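Local structure of putative reductase (Peptoclostridium difficile, 5J6C) at residues 74-79 with 160-165; 34-39 with 127-132. The protein binds flavin mononucleotide and is probably an FMN-dependent nitroreductase that reduces nitro compounds, perhaps including the antibiotic metronidazole. All blocks are in the same frame, centred on the assembly; numbering follows the deposited sequence.

In the fold
The two contacts lie on opposite sides of the chain's centre, with their own centres 23 Å apart and nearest atoms about 8 Å apart, so they do not touch. Interaction 1 is a purely apolar seam that packs Leu162 and Val164, where helix 154-162 gives way to loop, on Ile74 and Val76 of strand 71-76, outermost in the sheet of its own chain but continued by a parallel strand of the second subunit. Interaction 2 joins the loop 34-39, which grips the phosphate of the flavin through the pocket residues Arg36, Arg37 and Ser38, to helix 116-133; interaction 1 holds no FMN-pocket residue. Their segments alternate along the sequence, and both contacts touch the second subunit.

Interaction 1 of 2, residues 74-79 with 160-165; sequences IVVDDK and EELKVP
Ile74, near the end of strand 71-76, reaches Leu162 and Val164, which flank the turn that follows helix 154-162. Its CD1 does most of the work, lying 3.7 Å from Val164 CG2 and 3.9 Å from Leu162 CD1. With CG1 anti to the carbonyl carbon (chi1 -53°) and CD1 extended from it (chi2 177°), the long branch of Ile74 can meet both partners. The shorter branch also takes part: Ile74 CG2 is 4.0 Å from Leu162 CD1, so this one leucine methyl faces both arms of the isoleucine. The side chains of Ile74 and Leu162 run past each other in opposite directions, whereas Val164 offers a single methyl, CG2. Leu162 CD2 lies toward Val76, at a looser 4.4 Å from Val76 CG2. Branched residues suit the strand, where they fill space close to the backbone, and the longer leucine spans the gap from the helix. Between Leu162 and Val164, Lys163 takes positive phi (61°) as the chain leaves the helix, and its amine end leads away from the strand. Leu162 and Val164 also pack on Val105 and Ile107 of strand 102-109, respectively, while Ile74 and Val75 pair in parallel with a strand of the second subunit. With no hydrogen bond between the segments and all four touching residues buried, the contact depends on shape fit and exclusion of water, not on directional bonding.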
ATOM      1  N   ILE A  74     -12.360  11.181  -1.753  1.00 20.06           N
ATOM      2  CA  ILE A  74     -13.693  11.693  -1.486  1.00 21.28           C
ATOM      3  C   ILE A  74     -13.993  11.408  -0.023  1.00 21.51           C
ATOM      4  O   ILE A  74     -14.185  10.249   0.380  1.00 17.71           O
ATOM      5  CB  ILE A  74     -14.749  11.079  -2.415  1.00 22.25           C
ATOM      6  CG1 ILE A  74     -14.315  11.241  -3.874  1.00 20.42           C
ATOM      7  CG2 ILE A  74     -16.108  11.746  -2.180  1.00 20.66           C
ATOM      8  CD1 ILE A  74     -15.276  10.604  -4.860  1.00 22.32           C
ATOM      9  N   VAL A  75     -14.001  12.474   0.768  1.00 20.83           N
ATOM     10  CA  VAL A  75     -14.370  12.412   2.173  1.00 17.75           C
ATOM     11  C   VAL A  75     -15.888  12.391   2.285  1.00 22.77           C
ATOM     12  O   VAL A  75     -16.576  13.272   1.752  1.00 25.14           O
ATOM     13  CB  VAL A  75     -13.780  13.614   2.930  1.00 24.91           C
ATOM     14  CG1 VAL A  75     -14.218  13.616   4.401  1.00 17.45           C
ATOM     15  CG2 VAL A  75     -12.266  13.633   2.785  1.00 19.38           C
ATOM     16  N   VAL A  76     -16.419  11.402   2.997  1.00 19.95           N
ATOM     17  CA  VAL A  76     -17.861  11.246   3.145  1.00 22.11           C
ATOM     18  C   VAL A  76     -18.196  11.195   4.627  1.00 22.84           C
ATOM     19  O   VAL A  76     -17.698  10.324   5.347  1.00 22.17           O
ATOM     20  CB  VAL A  76     -18.377   9.986   2.434  1.00 17.04           C
ATOM     21  CG1 VAL A  76     -19.888   9.885   2.582  1.00 21.23           C
ATOM     22  CG2 VAL A  76     -17.968  10.029   0.970  1.00 19.62           C
ATOM     23  N   ASP A  77     -19.032  12.130   5.085  1.00 24.31           N
ATOM     24  CA  ASP A  77     -19.551  12.095   6.443  1.00 27.28           C
ATOM     25  C   ASP A  77     -21.060  12.273   6.495  1.00 25.58           C
ATOM     26  O   ASP A  77     -21.629  12.289   7.595  1.00 29.70           O
ATOM     27  CB  ASP A  77     -18.865  13.159   7.323  1.00 29.53           C
ATOM     28  CG  ASP A  77     -19.330  14.572   7.024  1.00 26.59           C
ATOM     29  OD1 ASP A  77     -19.998  14.811   5.990  1.00 27.23           O
ATOM     30  OD2 ASP A  77     -18.999  15.459   7.835  1.00 30.45           O
ATOM     31  N   ASP A  78     -21.714  12.419   5.347  1.00 26.66           N
ATOM     32  CA  ASP A  78     -23.167  12.482   5.293  1.00 24.43           C
ATOM     33  C   ASP A  78     -23.753  11.101   5.550  1.00 28.56           C
ATOM     34  O   ASP A  78     -23.397  10.128   4.876  1.00 26.53           O
ATOM     35  CB  ASP A  78     -23.614  13.013   3.935  1.00 30.74           C
ATOM     36  CG  ASP A  78     -25.106  12.902   3.738  1.00 34.54           C
ATOM     37  OD1 ASP A  78     -25.840  13.739   4.301  1.00 43.86           O
ATOM     38  OD2 ASP A  78     -25.548  11.971   3.036  1.00 36.69           O
ATOM     39  N   LYS A  79     -24.663  11.015   6.525  1.00 28.30           N
ATOM     40  CA  LYS A  79     -25.129   9.709   6.972  1.00 31.38           C
ATOM     41  C   LYS A  79     -25.853   8.973   5.850  1.00 31.60           C
ATOM     42  O   LYS A  79     -25.682   7.757   5.678  1.00 27.94           O
ATOM     43  CB  LYS A  79     -26.034   9.857   8.196  1.00 36.16           C
ATOM     44  CG  LYS A  79     -26.256   8.545   8.927  1.00 42.32           C
ATOM     45  CD  LYS A  79     -27.468   8.570   9.843  1.00 45.51           C
ATOM     46  CE  LYS A  79     -27.545   7.266  10.639  1.00 42.95           C
ATOM     47  NZ  LYS A  79     -26.870   6.147   9.910  1.00 42.53           N
ATOM     48  N   GLU A 160     -21.639   6.273  -9.575  1.00 20.62           N
ATOM     49  CA  GLU A 160     -22.966   6.870  -9.707  1.00 23.13           C
ATOM     50  C   GLU A 160     -23.381   7.558  -8.414  1.00 26.51           C
ATOM     51  O   GLU A 160     -23.987   8.636  -8.435  1.00 27.21           O
ATOM     52  CB  GLU A 160     -23.991   5.804 -10.088  1.00 21.31           C
ATOM     53  CG  GLU A 160     -23.781   5.212 -11.467  1.00 26.22           C
ATOM     54  CD  GLU A 160     -24.190   6.167 -12.587  1.00 32.39           C
ATOM     55  OE1 GLU A 160     -24.930   7.146 -12.304  1.00 28.76           O
ATOM     56  OE2 GLU A 160     -23.776   5.930 -13.751  1.00 29.21           O
ATOM     57  N   GLU A 161     -23.061   6.943  -7.276  1.00 24.08           N
ATOM     58  CA  GLU A 161     -23.485   7.492  -5.997  1.00 23.86           C
ATOM     59  C   GLU A 161     -22.757   8.794  -5.693  1.00 27.50           C
ATOM     60  O   GLU A 161     -23.347   9.726  -5.139  1.00 27.30           O
ATOM     61  CB  GLU A 161     -23.247   6.460  -4.898  1.00 25.62           C
ATOM     62  CG  GLU A 161     -23.655   6.933  -3.519  1.00 30.41           C
ATOM     63  CD  GLU A 161     -25.131   7.279  -3.459  1.00 35.42           C
ATOM     64  OE1 GLU A 161     -25.939   6.544  -4.079  1.00 36.48           O
ATOM     65  OE2 GLU A 161     -25.465   8.292  -2.809  1.00 35.00           O
ATOM     66  N   LEU A 162     -21.481   8.889  -6.069  1.00 23.85           N
ATOM     67  CA  LEU A 162     -20.660  10.053  -5.757  1.00 25.27           C
ATOM     68  C   LEU A 162     -20.405  10.949  -6.971  1.00 24.96           C
ATOM     69  O   LEU A 162     -19.607  11.890  -6.880  1.00 23.51           O
ATOM     70  CB  LEU A 162     -19.333   9.595  -5.141  1.00 23.58           C
ATOM     71  CG  LEU A 162     -19.485   8.786  -3.850  1.00 20.38           C
ATOM     72  CD1 LEU A 162     -18.121   8.440  -3.330  1.00 23.17           C
ATOM     73  CD2 LEU A 162     -20.275   9.581  -2.803  1.00 20.90           C
ATOM     74  N   LYS A 163     -21.052  10.665  -8.104  1.00 25.36           N
ATOM     75  CA  LYS A 163     -20.975  11.500  -9.304  1.00 24.55           C
ATOM     76  C   LYS A 163     -19.544  11.590  -9.838  1.00 24.15           C
ATOM     77  O   LYS A 163     -19.092  12.639 -10.288  1.00 24.80           O
ATOM     78  CB  LYS A 163     -21.571  12.885  -9.037  1.00 32.23           C
ATOM     79  CG  LYS A 163     -23.033  12.826  -8.645  1.00 35.43           C
ATOM     80  CD  LYS A 163     -23.882  12.547  -9.880  1.00 41.19           C
ATOM     81  CE  LYS A 163     -25.383  12.574  -9.591  1.00 53.16           C
ATOM     82  NZ  LYS A 163     -26.159  13.545 -10.442  1.00 56.69           N
ATOM     83  N   VAL A 164     -18.846  10.460  -9.826  1.00 25.57           N
ATOM     84  CA  VAL A 164     -17.443  10.387 -10.243  1.00 26.44           C
ATOM     85  C   VAL A 164     -17.368  10.199 -11.746  1.00 27.58           C
ATOM     86  O   VAL A 164     -18.003   9.273 -12.280  1.00 26.37           O
ATOM     87  CB  VAL A 164     -16.749   9.237  -9.520  1.00 23.50           C
ATOM     88  CG1 VAL A 164     -15.300   9.138  -9.969  1.00 24.50           C
ATOM     89  CG2 VAL A 164     -16.862   9.426  -8.018  1.00 23.43           C
ATOM     90  N   PRO A 165     -16.589  11.004 -12.477  1.00 27.32           N
ATOM     91  CA  PRO A 165     -16.457  10.802 -13.923  1.00 26.85           C
ATOM     92  C   PRO A 165     -15.835   9.447 -14.237  1.00 28.48           C
ATOM     93  O   PRO A 165     -15.144   8.837 -13.416  1.00 26.42           O
ATOM     94  CB  PRO A 165     -15.542  11.949 -14.369  1.00 22.94           C
ATOM     95  CG  PRO A 165     -15.636  12.957 -13.272  1.00 26.36           C
ATOM     96  CD  PRO A 165     -15.832  12.182 -12.013  1.00 26.05           C
TER

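Interaction 2 of 2, residues 34-39 with 127-132; sequences KKRRSI and IQLQAH. With FMN (flavin mononucleotide), chain C.
Arg36 lays its aliphatic base over the ring of His132, joining the phosphate-binding loop to helix 116-133. This is a CH-pi contact: Arg36 CB sits 4.0 Å from the ring centroid and 17° off its normal, while Arg36 CA covers the same ring nearer its rim. The chain of Arg36 leaves with CG beside the carbonyl carbon (chi1 -176°), and bends at chi2 and chi3 then take the guanidinium away from the histidine to the phosphate. Lys35 adds its own base, with Lys35 CB 4.0 Å from His132 NE2. The imidazole is further held by a hydrogen bond from NE2 to Phe32 O. A looser van der Waals contact sets Arg36 CD 4.4 Å from Leu129 CD2.

The charged and polar bonds gather on the FMN phosphate. Arg36 NH1 gives O1P a nearly straight hydrogen bond of 2.9 Å (166°), and NH2 donates to O3P. Arg37 grips another side through NE and NH2, both bound to O2P. Ser38 adds two short bonds, its N to O2P at 2.7 Å and its OG to O1P at 2.6 Å. Two arginines supply charge for the anion, and the small serine lets backbone and hydroxyl bind together.

A water bridges the two segments, donating to Ser38 OG at 2.8 Å and accepting from Gln128 NE2 at 2.9 Å; the amide N also bonds Ser138 OG.

Around this site, Ser38 and Gln128 touch strand 137-142, Ile127 packs on strand 168-177 and helix 49-60, and Tyr126 of the second subunit packs against Arg36 and Leu129.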
ATOM      1  N   LYS A  34       1.595  -3.936  15.557  1.00 22.88           N
ATOM      2  CA  LYS A  34       0.987  -5.060  16.262  1.00 21.56           C
ATOM      3  C   LYS A  34      -0.377  -4.701  16.845  1.00 22.96           C
ATOM      4  O   LYS A  34      -1.241  -5.576  16.989  1.00 25.14           O
ATOM      5  CB  LYS A  34       1.912  -5.552  17.373  1.00 22.00           C
ATOM      6  CG  LYS A  34       3.115  -6.357  16.905  1.00 22.32           C
ATOM      7  CD  LYS A  34       3.890  -6.856  18.115  1.00 24.47           C
ATOM      8  CE  LYS A  34       5.074  -7.706  17.723  1.00 27.29           C
ATOM      9  NZ  LYS A  34       5.877  -8.061  18.936  1.00 25.97           N
ATOM     10  N   LYS A  35      -0.587  -3.435  17.193  1.00 20.69           N
ATOM     11  CA  LYS A  35      -1.850  -2.987  17.762  1.00 24.09           C
ATOM     12  C   LYS A  35      -2.859  -2.525  16.712  1.00 23.48           C
ATOM     13  O   LYS A  35      -3.992  -2.195  17.078  1.00 25.43           O
ATOM     14  CB  LYS A  35      -1.608  -1.850  18.766  1.00 25.10           C
ATOM     15  CG  LYS A  35      -0.954  -2.299  20.067  1.00 28.95           C
ATOM     16  CD  LYS A  35      -0.959  -1.182  21.127  1.00 31.51           C
ATOM     17  CE  LYS A  35       0.090  -0.100  20.857  1.00 40.57           C
ATOM     18  NZ  LYS A  35      -0.366   0.989  19.925  1.00 48.19           N
ATOM     19  N   ARG A  36      -2.477  -2.475  15.429  1.00 20.96           N
ATOM     20  CA  ARG A  36      -3.389  -2.096  14.350  1.00 19.49           C
ATOM     21  C   ARG A  36      -4.265  -3.289  13.980  1.00 19.18           C
ATOM     22  O   ARG A  36      -3.766  -4.289  13.453  1.00 18.31           O
ATOM     23  CB  ARG A  36      -2.617  -1.612  13.121  1.00 16.35           C
ATOM     24  CG  ARG A  36      -3.543  -1.127  12.012  1.00 18.50           C
ATOM     25  CD  ARG A  36      -3.090  -1.527  10.594  1.00 20.75           C
ATOM     26  NE  ARG A  36      -2.833  -2.961  10.498  1.00 21.46           N
ATOM     27  CZ  ARG A  36      -3.764  -3.894  10.312  1.00 20.41           C
ATOM     28  NH1 ARG A  36      -5.046  -3.563  10.172  1.00 16.80           N
ATOM     29  NH2 ARG A  36      -3.400  -5.173  10.273  1.00 19.74           N
ATOM     30  N   ARG A  37      -5.569  -3.180  14.250  1.00 22.03           N
ATOM     31  CA  ARG A  37      -6.569  -4.188  13.905  1.00 19.84           C
ATOM     32  C   ARG A  37      -7.729  -3.507  13.191  1.00 20.87           C
ATOM     33  O   ARG A  37      -8.094  -2.382  13.536  1.00 23.39           O
ATOM     34  CB  ARG A  37      -7.106  -4.920  15.140  1.00 18.66           C
ATOM     35  CG  ARG A  37      -6.045  -5.604  15.993  1.00 19.19           C
ATOM     36  CD  ARG A  37      -5.369  -6.739  15.223  1.00 22.75           C
ATOM     37  NE  ARG A  37      -6.331  -7.453  14.387  1.00 22.31           N
ATOM     38  CZ  ARG A  37      -7.160  -8.393  14.832  1.00 27.19           C
ATOM     39  NH1 ARG A  37      -7.142  -8.748  16.112  1.00 23.29           N
ATOM     40  NH2 ARG A  37      -8.010  -8.980  13.996  1.00 28.63           N
ATOM     41  N   SER A  38      -8.308  -4.185  12.202  1.00 19.14           N
ATOM     42  CA  SER A  38      -9.437  -3.609  11.477  1.00 22.49           C
ATOM     43  C   SER A  38     -10.660  -3.501  12.382  1.00 19.52           C
ATOM     44  O   SER A  38     -11.009  -4.433  13.108  1.00 19.23           O
ATOM     45  CB  SER A  38      -9.778  -4.440  10.235  1.00 15.16           C
ATOM     46  OG  SER A  38      -8.729  -4.392   9.286  1.00 19.57           O
ATOM     47  N   ILE A  39     -11.328  -2.358  12.320  1.00 21.11           N
ATOM     48  CA  ILE A  39     -12.454  -2.063  13.195  1.00 22.51           C
ATOM     49  C   ILE A  39     -13.690  -1.844  12.332  1.00 20.97           C
ATOM     50  O   ILE A  39     -13.666  -1.050  11.387  1.00 20.13           O
ATOM     51  CB  ILE A  39     -12.169  -0.842  14.093  1.00 21.43           C
ATOM     52  CG1 ILE A  39     -10.957  -1.116  14.992  1.00 21.74           C
ATOM     53  CG2 ILE A  39     -13.415  -0.459  14.897  1.00 19.72           C
ATOM     54  CD1 ILE A  39     -11.154  -2.246  15.969  1.00 20.66           C
ATOM     55  N   ILE A 127      -3.484   6.302   4.969  1.00 21.10           N
ATOM     56  CA  ILE A 127      -4.686   6.762   5.665  1.00 21.84           C
ATOM     57  C   ILE A 127      -4.935   5.908   6.906  1.00 22.10           C
ATOM     58  O   ILE A 127      -5.108   6.424   8.019  1.00 20.17           O
ATOM     59  CB  ILE A 127      -5.892   6.764   4.697  1.00 21.25           C
ATOM     60  CG1 ILE A 127      -5.822   7.995   3.784  1.00 18.94           C
ATOM     61  CG2 ILE A 127      -7.233   6.700   5.444  1.00 19.87           C
ATOM     62  CD1 ILE A 127      -6.725   7.939   2.538  1.00 18.51           C
ATOM     63  N   GLN A 128      -4.898   4.584   6.739  1.00 19.42           N
ATOM     64  CA  GLN A 128      -5.149   3.684   7.860  1.00 17.63           C
ATOM     65  C   GLN A 128      -4.099   3.830   8.956  1.00 22.27           C
ATOM     66  O   GLN A 128      -4.433   3.760  10.144  1.00 20.44           O
ATOM     67  CB  GLN A 128      -5.218   2.249   7.359  1.00 19.22           C
ATOM     68  CG  GLN A 128      -6.428   2.000   6.458  1.00 16.48           C
ATOM     69  CD  GLN A 128      -6.763   0.523   6.345  1.00 18.42           C
ATOM     70  OE1 GLN A 128      -6.227  -0.185   5.487  1.00 19.40           O
ATOM     71  NE2 GLN A 128      -7.632   0.041   7.241  1.00 18.40           N
ATOM     72  N   LEU A 129      -2.827   4.034   8.587  1.00 17.68           N
ATOM     73  CA  LEU A 129      -1.791   4.173   9.610  1.00 21.19           C
ATOM     74  C   LEU A 129      -1.939   5.486  10.373  1.00 20.35           C
ATOM     75  O   LEU A 129      -1.806   5.515  11.601  1.00 20.54           O
ATOM     76  CB  LEU A 129      -0.394   4.063   8.983  1.00 18.67           C
ATOM     77  CG  LEU A 129       0.000   2.659   8.504  1.00 21.13           C
ATOM     78  CD1 LEU A 129       1.439   2.585   7.961  1.00 17.60           C
ATOM     79  CD2 LEU A 129      -0.200   1.655   9.633  1.00 17.29           C
ATOM     80  N   GLN A 130      -2.215   6.583   9.669  1.00 19.43           N
ATOM     81  CA  GLN A 130      -2.394   7.853  10.360  1.00 21.44           C
ATOM     82  C   GLN A 130      -3.651   7.840  11.226  1.00 21.71           C
ATOM     83  O   GLN A 130      -3.639   8.370  12.344  1.00 19.95           O
ATOM     84  CB  GLN A 130      -2.424   9.001   9.359  1.00 19.43           C
ATOM     85  CG  GLN A 130      -2.661  10.359  10.004  1.00 23.33           C
ATOM     86  CD  GLN A 130      -1.497  10.817  10.875  1.00 24.29           C
ATOM     87  OE1 GLN A 130      -0.551  11.433  10.391  1.00 26.09           O
ATOM     88  NE2 GLN A 130      -1.574  10.526  12.169  1.00 21.91           N
ATOM     89  N   ALA A 131      -4.729   7.208  10.753  1.00 19.52           N
ATOM     90  CA  ALA A 131      -5.891   7.015  11.621  1.00 17.19           C
ATOM     91  C   ALA A 131      -5.506   6.270  12.891  1.00 19.87           C
ATOM     92  O   ALA A 131      -5.921   6.646  13.994  1.00 21.39           O
ATOM     93  CB  ALA A 131      -6.993   6.261  10.879  1.00 20.66           C
ATOM     94  N   HIS A 132      -4.691   5.222  12.754  1.00 19.67           N
ATOM     95  CA  HIS A 132      -4.257   4.438  13.907  1.00 22.05           C
ATOM     96  C   HIS A 132      -3.462   5.289  14.894  1.00 22.47           C
ATOM     97  O   HIS A 132      -3.684   5.212  16.107  1.00 21.80           O
ATOM     98  CB  HIS A 132      -3.425   3.242  13.433  1.00 19.16           C
ATOM     99  CG  HIS A 132      -2.972   2.328  14.535  1.00 21.24           C
ATOM    100  ND1 HIS A 132      -3.810   1.893  15.541  1.00 23.02           N
ATOM    101  CD2 HIS A 132      -1.771   1.744  14.773  1.00 24.87           C
ATOM    102  CE1 HIS A 132      -3.140   1.099  16.359  1.00 24.04           C
ATOM    103  NE2 HIS A 132      -1.900   0.993  15.916  1.00 22.56           N
TER
HETATM  104  N1  FMN C 201     -12.529  -6.085   5.523  1.00 16.28           N
HETATM  105  C2  FMN C 201     -13.892  -6.082   5.282  1.00 17.48           C
HETATM  106  O2  FMN C 201     -14.687  -6.205   6.202  1.00 20.22           O
HETATM  107  N3  FMN C 201     -14.387  -5.934   4.005  1.00 21.22           N
HETATM  108  C4  FMN C 201     -13.521  -5.808   2.938  1.00 19.17           C
HETATM  109  O4  FMN C 201     -13.938  -5.682   1.788  1.00 19.15           O
HETATM  110  C4A FMN C 201     -12.156  -5.833   3.165  1.00 21.37           C
HETATM  111  N5  FMN C 201     -11.313  -5.697   2.089  1.00 17.39           N
HETATM  112  C5A FMN C 201      -9.960  -5.676   2.296  1.00 21.04           C
HETATM  113  C6  FMN C 201      -9.123  -5.543   1.196  1.00 19.13           C
HETATM  114  C7  FMN C 201      -7.764  -5.519   1.380  1.00 15.35           C
HETATM  115  C7M FMN C 201      -6.861  -5.362   0.198  1.00 18.19           C
HETATM  116  C8  FMN C 201      -7.242  -5.636   2.649  1.00 20.40           C
HETATM  117  C8M FMN C 201      -5.765  -5.599   2.831  1.00 21.66           C
HETATM  118  C9  FMN C 201      -8.065  -5.774   3.751  1.00 19.93           C
HETATM  119  C9A FMN C 201      -9.442  -5.799   3.573  1.00 19.69           C
HETATM  120  N10 FMN C 201     -10.294  -5.942   4.658  1.00 22.08           N
HETATM  121  C10 FMN C 201     -11.659  -5.959   4.460  1.00 20.37           C
HETATM  122  C1' FMN C 201      -9.736  -6.075   6.046  1.00 19.08           C
HETATM  123  C2' FMN C 201      -9.200  -7.490   6.306  1.00 20.95           C
HETATM  124  O2' FMN C 201     -10.259  -8.376   6.619  1.00 21.88           O
HETATM  125  C3' FMN C 201      -8.161  -7.456   7.431  1.00 18.24           C
HETATM  126  O3' FMN C 201      -7.195  -6.477   7.128  1.00 19.28           O
HETATM  127  C4' FMN C 201      -7.459  -8.804   7.615  1.00 23.49           C
HETATM  128  O4' FMN C 201      -8.421  -9.774   7.970  1.00 15.95           O
HETATM  129  C5' FMN C 201      -6.379  -8.709   8.696  1.00 21.66           C
HETATM  130  O5' FMN C 201      -7.010  -8.416   9.924  1.00 23.56           O
HETATM  131  P   FMN C 201      -6.653  -7.062  10.715  1.00 21.28           P
HETATM  132  O1P FMN C 201      -6.678  -5.899   9.746  1.00 18.12           O
HETATM  133  O2P FMN C 201      -7.659  -6.811  11.817  1.00 21.24           O
HETATM  134  O3P FMN C 201      -5.261  -7.230  11.271  1.00 22.15           O
HETATM  135  O   HOH W   1      -8.539  -2.756   7.033  1.00 17.28           O